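Long-range contacts in aerolysin-like protein (Bombina maxima, PDB 6LH8), which belongs to the aerolysin-like family of pore-forming proteins and probably takes part in, or helps regulate, pore formation that modulates endolysosomes in toad cells: residues Val22-Ile30 with Phe104-Ile112; Thr58-Leu68 with Glu79-Ser87. All blocks are in the same frame, centred on the assembly; numbering follows the deposited sequence.

Contact 1: Val22-Ile30 with Phe104-Ile112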
ATOM      1  N   VAL A  22       4.453  -6.605 -12.068  1.00 21.96           N
ATOM      2  CA  VAL A  22       3.158  -7.236 -11.831  1.00 20.65           C
ATOM      3  C   VAL A  22       2.825  -8.225 -12.948  1.00 24.61           C
ATOM      4  O   VAL A  22       2.293  -9.316 -12.690  1.00 25.14           O
ATOM      5  CB  VAL A  22       2.080  -6.145 -11.679  1.00 24.79           C
ATOM      6  CG1 VAL A  22       0.684  -6.755 -11.642  1.00 27.00           C
ATOM      7  CG2 VAL A  22       2.353  -5.316 -10.416  1.00 23.68           C
ATOM      8  N   ASP A  23       3.128  -7.873 -14.194  1.00 20.63           N
ATOM      9  CA  ASP A  23       2.795  -8.720 -15.338  1.00 22.02           C
ATOM     10  C   ASP A  23       3.458  -8.146 -16.581  1.00 26.16           C
ATOM     11  O   ASP A  23       3.931  -7.007 -16.581  1.00 23.06           O
ATOM     12  CB  ASP A  23       1.273  -8.826 -15.547  1.00 24.83           C
ATOM     13  CG  ASP A  23       0.880 -10.048 -16.378  1.00 24.60           C
ATOM     14  OD1 ASP A  23       1.754 -10.900 -16.630  1.00 23.15           O
ATOM     15  OD2 ASP A  23      -0.299 -10.166 -16.764  1.00 27.89           O
ATOM     16  N   GLU A  24       3.477  -8.958 -17.647  1.00 22.77           N
ATOM     17  CA  GLU A  24       3.827  -8.519 -18.989  1.00 25.28           C
ATOM     18  C   GLU A  24       2.781  -9.034 -19.976  1.00 27.81           C
ATOM     19  O   GLU A  24       2.207 -10.110 -19.788  1.00 29.76           O
ATOM     20  CB  GLU A  24       5.218  -9.003 -19.405  1.00 27.75           C
ATOM     21  CG  GLU A  24       5.370 -10.514 -19.449  1.00 30.41           C
ATOM     22  CD  GLU A  24       6.673 -10.955 -20.100  1.00 38.95           C
ATOM     23  OE1 GLU A  24       7.655 -10.177 -20.065  1.00 37.24           O
ATOM     24  OE2 GLU A  24       6.711 -12.088 -20.639  1.00 39.16           O
ATOM     25  N   MET A  25       2.517  -8.241 -21.016  1.00 29.31           N
ATOM     26  CA  MET A  25       1.635  -8.643 -22.112  1.00 28.66           C
ATOM     27  C   MET A  25       2.361  -8.377 -23.425  1.00 30.51           C
ATOM     28  O   MET A  25       2.839  -7.262 -23.644  1.00 33.41           O
ATOM     29  CB  MET A  25       0.305  -7.866 -22.083  1.00 32.00           C
ATOM     30  CG  MET A  25      -0.422  -7.860 -20.738  1.00 32.95           C
ATOM     31  SD  MET A  25      -1.830  -6.718 -20.652  1.00 31.80           S
ATOM     32  CE  MET A  25      -3.070  -7.658 -21.537  1.00 34.82           C
ATOM     33  N   VAL A  26       2.436  -9.385 -24.306  1.00 36.81           N
ATOM     34  CA  VAL A  26       3.199  -9.252 -25.545  1.00 41.12           C
ATOM     35  C   VAL A  26       2.310  -9.496 -26.763  1.00 42.25           C
ATOM     36  O   VAL A  26       1.358 -10.282 -26.714  1.00 37.09           O
ATOM     37  CB  VAL A  26       4.417 -10.201 -25.560  1.00 41.07           C
ATOM     38  CG1 VAL A  26       3.988 -11.643 -25.803  1.00 45.78           C
ATOM     39  CG2 VAL A  26       5.416  -9.753 -26.605  1.00 47.75           C
ATOM     40  N   ALA A  27       2.624  -8.801 -27.864  1.00 46.13           N
ATOM     41  CA  ALA A  27       1.903  -8.955 -29.127  1.00 46.87           C
ATOM     42  C   ALA A  27       2.797  -8.531 -30.289  1.00 50.58           C
ATOM     43  O   ALA A  27       3.681  -7.683 -30.128  1.00 50.44           O
ATOM     44  CB  ALA A  27       0.608  -8.133 -29.130  1.00 46.84           C
ATOM     45  N   SER A  28       2.537  -9.110 -31.469  1.00 52.07           N
ATOM     46  CA  SER A  28       3.339  -8.879 -32.669  1.00 53.43           C
ATOM     47  C   SER A  28       2.448  -8.569 -33.869  1.00 53.43           C
ATOM     48  O   SER A  28       1.321  -9.063 -33.971  1.00 48.62           O
ATOM     49  CB  SER A  28       4.226 -10.089 -32.992  1.00 54.67           C
ATOM     50  OG  SER A  28       5.182 -10.318 -31.970  1.00 52.52           O
ATOM     51  N   ASN A  29       2.987  -7.774 -34.800  1.00 57.35           N
ATOM     52  CA  ASN A  29       2.224  -7.187 -35.898  1.00 58.56           C
ATOM     53  C   ASN A  29       2.921  -7.418 -37.237  1.00 61.06           C
ATOM     54  O   ASN A  29       4.098  -7.782 -37.309  1.00 58.67           O
ATOM     55  CB  ASN A  29       2.017  -5.681 -35.670  1.00 56.07           C
ATOM     56  CG  ASN A  29       1.047  -5.059 -36.662  1.00 59.90           C
ATOM     57  OD1 ASN A  29       0.612  -5.696 -37.619  1.00 62.35           O
ATOM     58  ND2 ASN A  29       0.708  -3.805 -36.435  1.00 60.38           N
ATOM     59  N   ILE A  30       2.169  -7.172 -38.309  1.00 60.83           N
ATOM     60  CA  ILE A  30       2.658  -7.336 -39.670  1.00 62.55           C
ATOM     61  C   ILE A  30       1.803  -6.556 -40.673  1.00 56.80           C
ATOM     62  O   ILE A  30       1.078  -5.628 -40.309  1.00 60.58           O
ATOM     63  CB  ILE A  30       2.708  -8.823 -40.052  1.00 64.37           C
ATOM     64  CG1 ILE A  30       3.583  -9.011 -41.292  1.00 62.24           C
ATOM     65  CG2 ILE A  30       1.292  -9.379 -40.254  1.00 57.78           C
ATOM     66  CD1 ILE A  30       5.062  -8.908 -40.999  1.00 60.79           C
ATOM     67  N   PHE A 104      -3.220   0.076 -30.298  1.00 50.85           N
ATOM     68  CA  PHE A 104      -2.881  -0.711 -31.473  1.00 55.15           C
ATOM     69  C   PHE A 104      -1.447  -1.210 -31.385  1.00 59.43           C
ATOM     70  O   PHE A 104      -0.621  -0.681 -30.633  1.00 59.26           O
ATOM     71  CB  PHE A 104      -3.030   0.109 -32.762  1.00 59.03           C
ATOM     72  CG  PHE A 104      -4.450   0.434 -33.121  1.00 57.57           C
ATOM     73  CD1 PHE A 104      -5.257  -0.510 -33.730  1.00 58.31           C
ATOM     74  CD2 PHE A 104      -4.970   1.690 -32.866  1.00 58.80           C
ATOM     75  CE1 PHE A 104      -6.564  -0.214 -34.068  1.00 61.44           C
ATOM     76  CE2 PHE A 104      -6.277   1.996 -33.206  1.00 60.88           C
ATOM     77  CZ  PHE A 104      -7.074   1.042 -33.804  1.00 60.08           C
ATOM     78  N   VAL A 105      -1.164  -2.237 -32.178  1.00 59.38           N
ATOM     79  CA  VAL A 105       0.197  -2.642 -32.501  1.00 59.60           C
ATOM     80  C   VAL A 105       0.510  -2.068 -33.879  1.00 60.71           C
ATOM     81  O   VAL A 105      -0.102  -2.464 -34.876  1.00 61.06           O
ATOM     82  CB  VAL A 105       0.356  -4.168 -32.480  1.00 55.85           C
ATOM     83  CG1 VAL A 105       1.822  -4.543 -32.359  1.00 56.58           C
ATOM     84  CG2 VAL A 105      -0.458  -4.768 -31.347  1.00 58.65           C
ATOM     85  N   GLU A 106       1.453  -1.129 -33.939  1.00 59.69           N
ATOM     86  CA  GLU A 106       1.786  -0.464 -35.193  1.00 61.42           C
ATOM     87  C   GLU A 106       2.369  -1.468 -36.190  1.00 60.51           C
ATOM     88  O   GLU A 106       2.763  -2.573 -35.809  1.00 54.42           O
ATOM     89  CB  GLU A 106       2.761   0.684 -34.929  1.00 54.77           C
ATOM     90  CG  GLU A 106       2.185   1.770 -34.018  1.00 49.70           C
ATOM     91  CD  GLU A 106       3.173   2.248 -32.966  1.00 52.84           C
ATOM     92  OE1 GLU A 106       2.806   3.141 -32.163  1.00 56.72           O
ATOM     93  OE2 GLU A 106       4.314   1.733 -32.943  1.00 53.06           O
ATOM     94  N   PRO A 107       2.373  -1.135 -37.483  1.00 61.67           N
ATOM     95  CA  PRO A 107       2.848  -2.101 -38.487  1.00 60.69           C
ATOM     96  C   PRO A 107       4.288  -2.537 -38.252  1.00 60.19           C
ATOM     97  O   PRO A 107       5.142  -1.744 -37.847  1.00 60.26           O
ATOM     98  CB  PRO A 107       2.707  -1.333 -39.804  1.00 60.62           C
ATOM     99  CG  PRO A 107       1.569  -0.399 -39.559  1.00 65.06           C
ATOM    100  CD  PRO A 107       1.690   0.014 -38.110  1.00 59.99           C
ATOM    101  N   LYS A 108       4.550  -3.821 -38.528  1.00 59.18           N
ATOM    102  CA  LYS A 108       5.882  -4.420 -38.401  1.00 59.89           C
ATOM    103  C   LYS A 108       6.480  -4.204 -37.013  1.00 60.87           C
ATOM    104  O   LYS A 108       7.636  -3.797 -36.862  1.00 60.21           O
ATOM    105  CB  LYS A 108       6.813  -3.908 -39.499  1.00 52.41           C
ATOM    106  CG  LYS A 108       6.348  -4.391 -40.849  1.00 53.11           C
ATOM    107  CD  LYS A 108       7.502  -4.731 -41.774  1.00 52.91           C
ATOM    108  CE  LYS A 108       7.035  -4.904 -43.194  1.00 55.58           C
ATOM    109  NZ  LYS A 108       8.054  -4.399 -44.162  1.00 52.53           N
ATOM    110  N   THR A 109       5.685  -4.531 -35.991  1.00 56.38           N
ATOM    111  CA  THR A 109       6.024  -4.262 -34.601  1.00 59.12           C
ATOM    112  C   THR A 109       5.724  -5.473 -33.722  1.00 56.75           C
ATOM    113  O   THR A 109       4.696  -6.135 -33.886  1.00 52.03           O
ATOM    114  CB  THR A 109       5.245  -3.041 -34.062  1.00 60.07           C
ATOM    115  OG1 THR A 109       5.531  -1.887 -34.865  1.00 58.95           O
ATOM    116  CG2 THR A 109       5.613  -2.742 -32.608  1.00 56.67           C
ATOM    117  N   LYS A 110       6.639  -5.755 -32.792  1.00 56.41           N
ATOM    118  CA  LYS A 110       6.357  -6.570 -31.616  1.00 54.18           C
ATOM    119  C   LYS A 110       6.233  -5.636 -30.421  1.00 53.05           C
ATOM    120  O   LYS A 110       7.118  -4.801 -30.184  1.00 56.18           O
ATOM    121  CB  LYS A 110       7.449  -7.611 -31.362  1.00 54.45           C
ATOM    122  CG  LYS A 110       7.188  -8.488 -30.141  1.00 52.07           C
ATOM    123  CD  LYS A 110       8.262  -9.556 -29.994  1.00 56.68           C
ATOM    124  CE  LYS A 110       7.910 -10.558 -28.907  1.00 53.83           C
ATOM    125  NZ  LYS A 110       7.646 -11.930 -29.444  1.00 60.85           N
ATOM    126  N   LEU A 111       5.131  -5.756 -29.692  1.00 52.37           N
ATOM    127  CA  LEU A 111       4.792  -4.835 -28.617  1.00 50.55           C
ATOM    128  C   LEU A 111       4.815  -5.573 -27.287  1.00 45.15           C
ATOM    129  O   LEU A 111       4.222  -6.649 -27.159  1.00 41.70           O
ATOM    130  CB  LEU A 111       3.416  -4.208 -28.857  1.00 48.45           C
ATOM    131  CG  LEU A 111       2.868  -3.232 -27.824  1.00 49.33           C
ATOM    132  CD1 LEU A 111       2.172  -2.071 -28.513  1.00 51.18           C
ATOM    133  CD2 LEU A 111       1.910  -3.946 -26.885  1.00 48.93           C
ATOM    134  N   ILE A 112       5.496  -4.992 -26.303  1.00 45.21           N
ATOM    135  CA  ILE A 112       5.556  -5.526 -24.947  1.00 38.70           C
ATOM    136  C   ILE A 112       5.053  -4.450 -23.998  1.00 33.50           C
ATOM    137  O   ILE A 112       5.555  -3.321 -24.016  1.00 39.39           O
ATOM    138  CB  ILE A 112       6.984  -5.957 -24.562  1.00 37.99           C
ATOM    139  CG1 ILE A 112       7.611  -6.812 -25.666  1.00 44.14           C
ATOM    140  CG2 ILE A 112       6.982  -6.696 -23.242  1.00 36.90           C
ATOM    141  CD1 ILE A 112       8.599  -6.054 -26.534  1.00 50.47           C
TER
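V26, S28, K110 and I112 meet on one face of an antiparallel strand pair, in which 22-28, the end of an outermost strand of the five-stranded sheet, runs beside the start of strand 110-130. K110 touches both residues opposite it. With CG anti to the backbone N (chi1 180°) and an extended chain as far as CE, it runs along the face past both side chains: its CG lies 3.3 Å from S28 OG, while its CE is pressed to 3.5 Å against V26 CG2, tighter than usual for two carbons. V26 approaches the lysine obliquely, and the same methyl, CG2, also meets I112 CG1 at 3.8 Å. The lysine thus contributes its methylenes, CE against a valine methyl and CG against a hydroxyl, on a largely exposed surface.

A27 and L111 point to the other face, where F37 and V151 lie against L111 and Y38 against A27. V105, from the loop preceding strand 110-130, covers the strand end here and splits its two methyls between neighbours: CG1 reaches N29 CB at 3.5 Å and CG2 approaches A27 CB at 4.2 Å. V105 is itself tied by backbone hydrogen bonding to V35. Beyond S28 the ladder frays: the bond from N29 N to T109 O is weak, and the N29 amide lies so close to the loop carbonyls that its bonding is doubtful. The regular pairing centres on A27, whose N donates to L111 O at 2.8 Å, in the carbonyl plane and with an N-H...O angle of 153°.

Contact 2: Thr58-Leu68 with Glu79-Ser87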
ATOM      1  N   THR A  58       3.207  -5.959  27.367  1.00 26.41           N
ATOM      2  CA  THR A  58       2.733  -4.595  27.564  1.00 23.22           C
ATOM      3  C   THR A  58       1.711  -4.509  28.694  1.00 27.62           C
ATOM      4  O   THR A  58       0.988  -5.470  28.990  1.00 23.90           O
ATOM      5  CB  THR A  58       2.123  -4.049  26.272  1.00 23.49           C
ATOM      6  OG1 THR A  58       1.685  -2.703  26.482  1.00 19.43           O
ATOM      7  CG2 THR A  58       0.927  -4.889  25.837  1.00 22.62           C
ATOM      8  N   GLU A  59       1.663  -3.333  29.327  1.00 24.32           N
ATOM      9  CA  GLU A  59       0.658  -2.991  30.326  1.00 25.54           C
ATOM     10  C   GLU A  59      -0.605  -2.406  29.708  1.00 24.49           C
ATOM     11  O   GLU A  59      -1.597  -2.223  30.419  1.00 24.17           O
ATOM     12  CB  GLU A  59       1.225  -1.982  31.330  1.00 27.37           C
ATOM     13  CG  GLU A  59       2.360  -2.493  32.185  1.00 34.49           C
ATOM     14  CD  GLU A  59       1.862  -3.335  33.321  1.00 38.96           C
ATOM     15  OE1 GLU A  59       2.495  -4.372  33.613  1.00 44.53           O
ATOM     16  OE2 GLU A  59       0.834  -2.954  33.918  1.00 37.75           O
ATOM     17  N   VAL A  60      -0.577  -2.079  28.419  1.00 22.15           N
ATOM     18  CA  VAL A  60      -1.765  -1.511  27.776  1.00 23.19           C
ATOM     19  C   VAL A  60      -2.924  -2.498  27.920  1.00 23.18           C
ATOM     20  O   VAL A  60      -2.773  -3.683  27.586  1.00 23.84           O
ATOM     21  CB  VAL A  60      -1.469  -1.203  26.298  1.00 19.48           C
ATOM     22  CG1 VAL A  60      -2.745  -0.865  25.542  1.00 18.98           C
ATOM     23  CG2 VAL A  60      -0.455  -0.066  26.202  1.00 19.53           C
ATOM     24  N   PRO A  61      -4.071  -2.075  28.463  1.00 27.37           N
ATOM     25  CA  PRO A  61      -5.175  -3.021  28.674  1.00 25.79           C
ATOM     26  C   PRO A  61      -5.741  -3.536  27.365  1.00 25.19           C
ATOM     27  O   PRO A  61      -5.884  -2.796  26.391  1.00 22.32           O
ATOM     28  CB  PRO A  61      -6.215  -2.182  29.431  1.00 28.74           C
ATOM     29  CG  PRO A  61      -5.449  -1.029  30.002  1.00 32.51           C
ATOM     30  CD  PRO A  61      -4.359  -0.746  29.018  1.00 24.04           C
ATOM     31  N   ILE A  62      -6.067  -4.829  27.346  1.00 23.94           N
ATOM     32  CA  ILE A  62      -6.790  -5.374  26.205  1.00 24.54           C
ATOM     33  C   ILE A  62      -8.116  -4.636  26.043  1.00 26.50           C
ATOM     34  O   ILE A  62      -8.825  -4.360  27.022  1.00 28.35           O
ATOM     35  CB  ILE A  62      -6.978  -6.891  26.381  1.00 28.68           C
ATOM     36  CG1 ILE A  62      -5.627  -7.585  26.195  1.00 31.99           C
ATOM     37  CG2 ILE A  62      -7.990  -7.419  25.375  1.00 27.74           C
ATOM     38  CD1 ILE A  62      -5.698  -9.090  26.212  1.00 39.68           C
ATOM     39  N   GLY A  63      -8.441  -4.283  24.800  1.00 21.55           N
ATOM     40  CA  GLY A  63      -9.604  -3.483  24.482  1.00 23.81           C
ATOM     41  C   GLY A  63      -9.327  -2.004  24.293  1.00 23.44           C
ATOM     42  O   GLY A  63     -10.224  -1.278  23.843  1.00 25.88           O
ATOM     43  N   THR A  64      -8.125  -1.537  24.640  1.00 25.03           N
ATOM     44  CA  THR A  64      -7.768  -0.133  24.445  1.00 25.66           C
ATOM     45  C   THR A  64      -7.866   0.239  22.974  1.00 25.84           C
ATOM     46  O   THR A  64      -7.360  -0.477  22.104  1.00 23.79           O
ATOM     47  CB  THR A  64      -6.347   0.128  24.952  1.00 22.90           C
ATOM     48  OG1 THR A  64      -6.273  -0.150  26.350  1.00 24.51           O
ATOM     49  CG2 THR A  64      -5.944   1.579  24.719  1.00 25.46           C
ATOM     50  N   GLU A  65      -8.512   1.368  22.690  1.00 25.72           N
ATOM     51  CA  GLU A  65      -8.644   1.833  21.317  1.00 26.33           C
ATOM     52  C   GLU A  65      -7.500   2.781  20.990  1.00 25.90           C
ATOM     53  O   GLU A  65      -7.129   3.630  21.805  1.00 24.64           O
ATOM     54  CB  GLU A  65      -9.996   2.515  21.095  1.00 29.18           C
ATOM     55  CG  GLU A  65     -11.164   1.526  21.066  1.00 36.24           C
ATOM     56  CD  GLU A  65     -12.433   2.111  20.466  1.00 45.46           C
ATOM     57  OE1 GLU A  65     -12.475   3.335  20.229  1.00 43.70           O
ATOM     58  OE2 GLU A  65     -13.392   1.344  20.229  1.00 46.98           O
ATOM     59  N   ILE A  66      -6.939   2.622  19.795  1.00 23.78           N
ATOM     60  CA  ILE A  66      -5.753   3.355  19.363  1.00 20.88           C
ATOM     61  C   ILE A  66      -6.069   3.928  17.991  1.00 23.82           C
ATOM     62  O   ILE A  66      -6.078   3.197  16.991  1.00 23.90           O
ATOM     63  CB  ILE A  66      -4.504   2.468  19.311  1.00 22.19           C
ATOM     64  CG1 ILE A  66      -4.217   1.859  20.687  1.00 23.00           C
ATOM     65  CG2 ILE A  66      -3.308   3.248  18.780  1.00 24.77           C
ATOM     66  CD1 ILE A  66      -3.393   0.573  20.629  1.00 26.00           C
ATOM     67  N   GLN A  67      -6.337   5.230  17.941  1.00 24.44           N
ATOM     68  CA  GLN A  67      -6.644   5.936  16.702  1.00 26.85           C
ATOM     69  C   GLN A  67      -5.396   6.622  16.171  1.00 27.24           C
ATOM     70  O   GLN A  67      -4.759   7.395  16.892  1.00 27.32           O
ATOM     71  CB  GLN A  67      -7.738   6.984  16.919  1.00 27.84           C
ATOM     72  CG  GLN A  67      -9.121   6.422  17.049  1.00 34.92           C
ATOM     73  CD  GLN A  67     -10.195   7.485  16.890  1.00 40.22           C
ATOM     74  OE1 GLN A  67     -11.387   7.192  16.962  1.00 48.54           O
ATOM     75  NE2 GLN A  67      -9.773   8.724  16.674  1.00 40.66           N
ATOM     76  N   LEU A  68      -5.068   6.384  14.903  1.00 24.50           N
ATOM     77  CA  LEU A  68      -3.979   7.134  14.299  1.00 28.89           C
ATOM     78  C   LEU A  68      -4.308   7.455  12.853  1.00 30.14           C
ATOM     79  O   LEU A  68      -5.187   6.848  12.235  1.00 25.73           O
ATOM     80  CB  LEU A  68      -2.628   6.411  14.402  1.00 32.33           C
ATOM     81  CG  LEU A  68      -2.334   5.047  13.785  1.00 30.27           C
ATOM     82  CD1 LEU A  68      -2.037   5.151  12.292  1.00 28.74           C
ATOM     83  CD2 LEU A  68      -1.126   4.454  14.509  1.00 25.23           C
ATOM     84  N   GLU A  79      -9.983   9.989   7.273  1.00 40.42           N
ATOM     85  CA  GLU A  79     -10.386   9.705   8.637  1.00 40.18           C
ATOM     86  C   GLU A  79      -9.377   8.772   9.312  1.00 39.79           C
ATOM     87  O   GLU A  79      -8.733   7.955   8.650  1.00 37.73           O
ATOM     88  CB  GLU A  79     -11.775   9.072   8.659  1.00 44.87           C
ATOM     89  CG  GLU A  79     -12.910  10.077   8.516  1.00 50.13           C
ATOM     90  CD  GLU A  79     -12.945  11.080   9.654  1.00 52.16           C
ATOM     91  OE1 GLU A  79     -12.428  12.204   9.476  1.00 54.00           O
ATOM     92  OE2 GLU A  79     -13.492  10.743  10.729  1.00 52.16           O
ATOM     93  N   PRO A  80      -9.224   8.880  10.627  1.00 37.39           N
ATOM     94  CA  PRO A  80      -8.272   8.018  11.332  1.00 31.09           C
ATOM     95  C   PRO A  80      -8.671   6.553  11.273  1.00 32.38           C
ATOM     96  O   PRO A  80      -9.848   6.200  11.139  1.00 31.80           O
ATOM     97  CB  PRO A  80      -8.318   8.541  12.774  1.00 35.01           C
ATOM     98  CG  PRO A  80      -8.865   9.941  12.653  1.00 38.13           C
ATOM     99  CD  PRO A  80      -9.829   9.881  11.521  1.00 36.73           C
ATOM    100  N   ILE A  81      -7.663   5.700  11.375  1.00 27.76           N
ATOM    101  CA  ILE A  81      -7.848   4.265  11.573  1.00 30.18           C
ATOM    102  C   ILE A  81      -7.965   4.013  13.066  1.00 26.84           C
ATOM    103  O   ILE A  81      -7.160   4.533  13.845  1.00 28.50           O
ATOM    104  CB  ILE A  81      -6.660   3.475  10.990  1.00 27.95           C
ATOM    105  CG1 ILE A  81      -6.311   3.942   9.572  1.00 35.48           C
ATOM    106  CG2 ILE A  81      -6.920   1.958  11.073  1.00 30.03           C
ATOM    107  CD1 ILE A  81      -7.471   3.988   8.629  1.00 34.75           C
ATOM    108  N   THR A  82      -8.935   3.194  13.473  1.00 22.75           N
ATOM    109  CA  THR A  82      -9.093   2.808  14.871  1.00 25.83           C
ATOM    110  C   THR A  82      -8.697   1.346  15.028  1.00 24.21           C
ATOM    111  O   THR A  82      -9.388   0.452  14.535  1.00 25.57           O
ATOM    112  CB  THR A  82     -10.522   3.030  15.353  1.00 31.12           C
ATOM    113  OG1 THR A  82     -10.873   4.404  15.159  1.00 35.37           O
ATOM    114  CG2 THR A  82     -10.644   2.689  16.840  1.00 33.69           C
ATOM    115  N   PHE A  83      -7.579   1.106  15.700  1.00 21.57           N
ATOM    116  CA  PHE A  83      -7.225  -0.234  16.142  1.00 21.75           C
ATOM    117  C   PHE A  83      -7.788  -0.470  17.539  1.00 22.13           C
ATOM    118  O   PHE A  83      -8.032   0.463  18.301  1.00 25.15           O
ATOM    119  CB  PHE A  83      -5.706  -0.424  16.164  1.00 20.48           C
ATOM    120  CG  PHE A  83      -5.022  -0.133  14.846  1.00 20.88           C
ATOM    121  CD1 PHE A  83      -5.046  -1.058  13.822  1.00 22.42           C
ATOM    122  CD2 PHE A  83      -4.314   1.046  14.659  1.00 23.31           C
ATOM    123  CE1 PHE A  83      -4.398  -0.802  12.612  1.00 22.60           C
ATOM    124  CE2 PHE A  83      -3.663   1.321  13.448  1.00 22.70           C
ATOM    125  CZ  PHE A  83      -3.706   0.389  12.422  1.00 23.95           C
ATOM    126  N   THR A  84      -7.995  -1.736  17.875  1.00 18.85           N
ATOM    127  CA  THR A  84      -8.362  -2.127  19.233  1.00 19.43           C
ATOM    128  C   THR A  84      -7.352  -3.173  19.677  1.00 22.25           C
ATOM    129  O   THR A  84      -7.263  -4.241  19.067  1.00 22.27           O
ATOM    130  CB  THR A  84      -9.795  -2.669  19.300  1.00 25.89           C
ATOM    131  OG1 THR A  84     -10.705  -1.626  18.954  1.00 25.38           O
ATOM    132  CG2 THR A  84     -10.132  -3.158  20.712  1.00 22.84           C
ATOM    133  N   TYR A  85      -6.550  -2.849  20.692  1.00 21.10           N
ATOM    134  CA  TYR A  85      -5.534  -3.788  21.139  1.00 19.96           C
ATOM    135  C   TYR A  85      -6.181  -5.090  21.612  1.00 20.85           C
ATOM    136  O   TYR A  85      -7.123  -5.082  22.412  1.00 21.98           O
ATOM    137  CB  TYR A  85      -4.680  -3.171  22.251  1.00 19.45           C
ATOM    138  CG  TYR A  85      -3.717  -4.176  22.864  1.00 19.88           C
ATOM    139  CD1 TYR A  85      -2.874  -4.938  22.048  1.00 22.73           C
ATOM    140  CD2 TYR A  85      -3.668  -4.392  24.240  1.00 19.95           C
ATOM    141  CE1 TYR A  85      -2.020  -5.875  22.587  1.00 22.22           C
ATOM    142  CE2 TYR A  85      -2.805  -5.328  24.786  1.00 22.15           C
ATOM    143  CZ  TYR A  85      -1.982  -6.069  23.944  1.00 25.01           C
ATOM    144  OH  TYR A  85      -1.118  -7.017  24.445  1.00 24.11           O
ATOM    145  N   GLY A  86      -5.691  -6.212  21.071  1.00 20.32           N
ATOM    146  CA  GLY A  86      -6.189  -7.524  21.405  1.00 22.94           C
ATOM    147  C   GLY A  86      -7.279  -8.065  20.496  1.00 24.37           C
ATOM    148  O   GLY A  86      -7.682  -9.227  20.680  1.00 29.18           O
ATOM    149  N   SER A  87      -7.764  -7.283  19.520  1.00 21.40           N
ATOM    150  CA  SER A  87      -8.807  -7.807  18.635  1.00 25.93           C
ATOM    151  C   SER A  87      -8.844  -7.208  17.228  1.00 25.95           C
ATOM    152  O   SER A  87      -9.318  -7.876  16.306  1.00 27.46           O
ATOM    153  CB  SER A  87     -10.193  -7.653  19.276  1.00 28.61           C
ATOM    154  OG  SER A  87     -10.519  -6.307  19.551  1.00 30.83           O
TER
HETATM  155  O   HOH W   1     -13.065  -1.578  20.372  1.00 39.32           O
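The Y85 ring is set against residues 58-62 with its CD2-CE2 edge turned to the backbone. The P61 carbonyl meets the ring edge, O being 3.5 Å from CD2, while V60 O approaches CE2 obliquely. V60 CG1 and I62 CG1 come from opposite sides of the ring plane, the first 3.9 Å from CD2, and T58 CG2 comes obliquely to the hydroxyl end, 3.3 Å from Y85 OH. An anti first torsion (chi1 173°) sends the ring there. The F83 ring carries I81 CG2 on one face, displaced toward the rim, and receives L68 CG in plane at its edge, 4.0 Å from CE2.

F83 belongs to a two-stranded antiparallel hairpin, 65-68 with 81-84, and Y85 directly follows its second strand; reciprocal backbone bonds join I66 with F83 and L68 with I81. The ladder continues into the type II turn P61-T64: Y85 N donates to T64 O, and G63 N to Y85 O. P61 O is gripped twice, by T64 N and by T64 OG1 at 2.7 Å. On the face opposite I66, L68, I81 and F83, Q67 and T82 lie side by side, Q67 CG 3.3 Å from T82 OG1. A water bridges E65 OE2 (2.9 Å) and T84 OG1 (2.8 Å).

The hairpin packs on the larger sheet through its apolar face: L68 reaches I52 of strand 41-53, V5 and V7 of strand 4-28 and Y139 of strand 133-154, and F83 covers H50 and I52. E65 also shares backbone bonds with M1 and A3, and T58 OG1 bonds E135.

From the N terminus, strand 4-28 runs most of the length of the molecule: V5 and V7 near its start lie beneath the hairpin of contact 2, and its far end enters contact 1. The chain then turns back through strand 41-53 to contact 2, which closes a short loop of 10 residues, and returns by strand 90-100 before 104-112 closes contact 1 around 73 residues. Contact 2 is therefore nested inside the loop of contact 1. Their centres are 51 Å apart, on opposite sides of the chain's centre, and they do not touch. Contact 1 joins two neighbouring strands of the large sheet, whereas contact 2 forms the separate hairpin laid upon it.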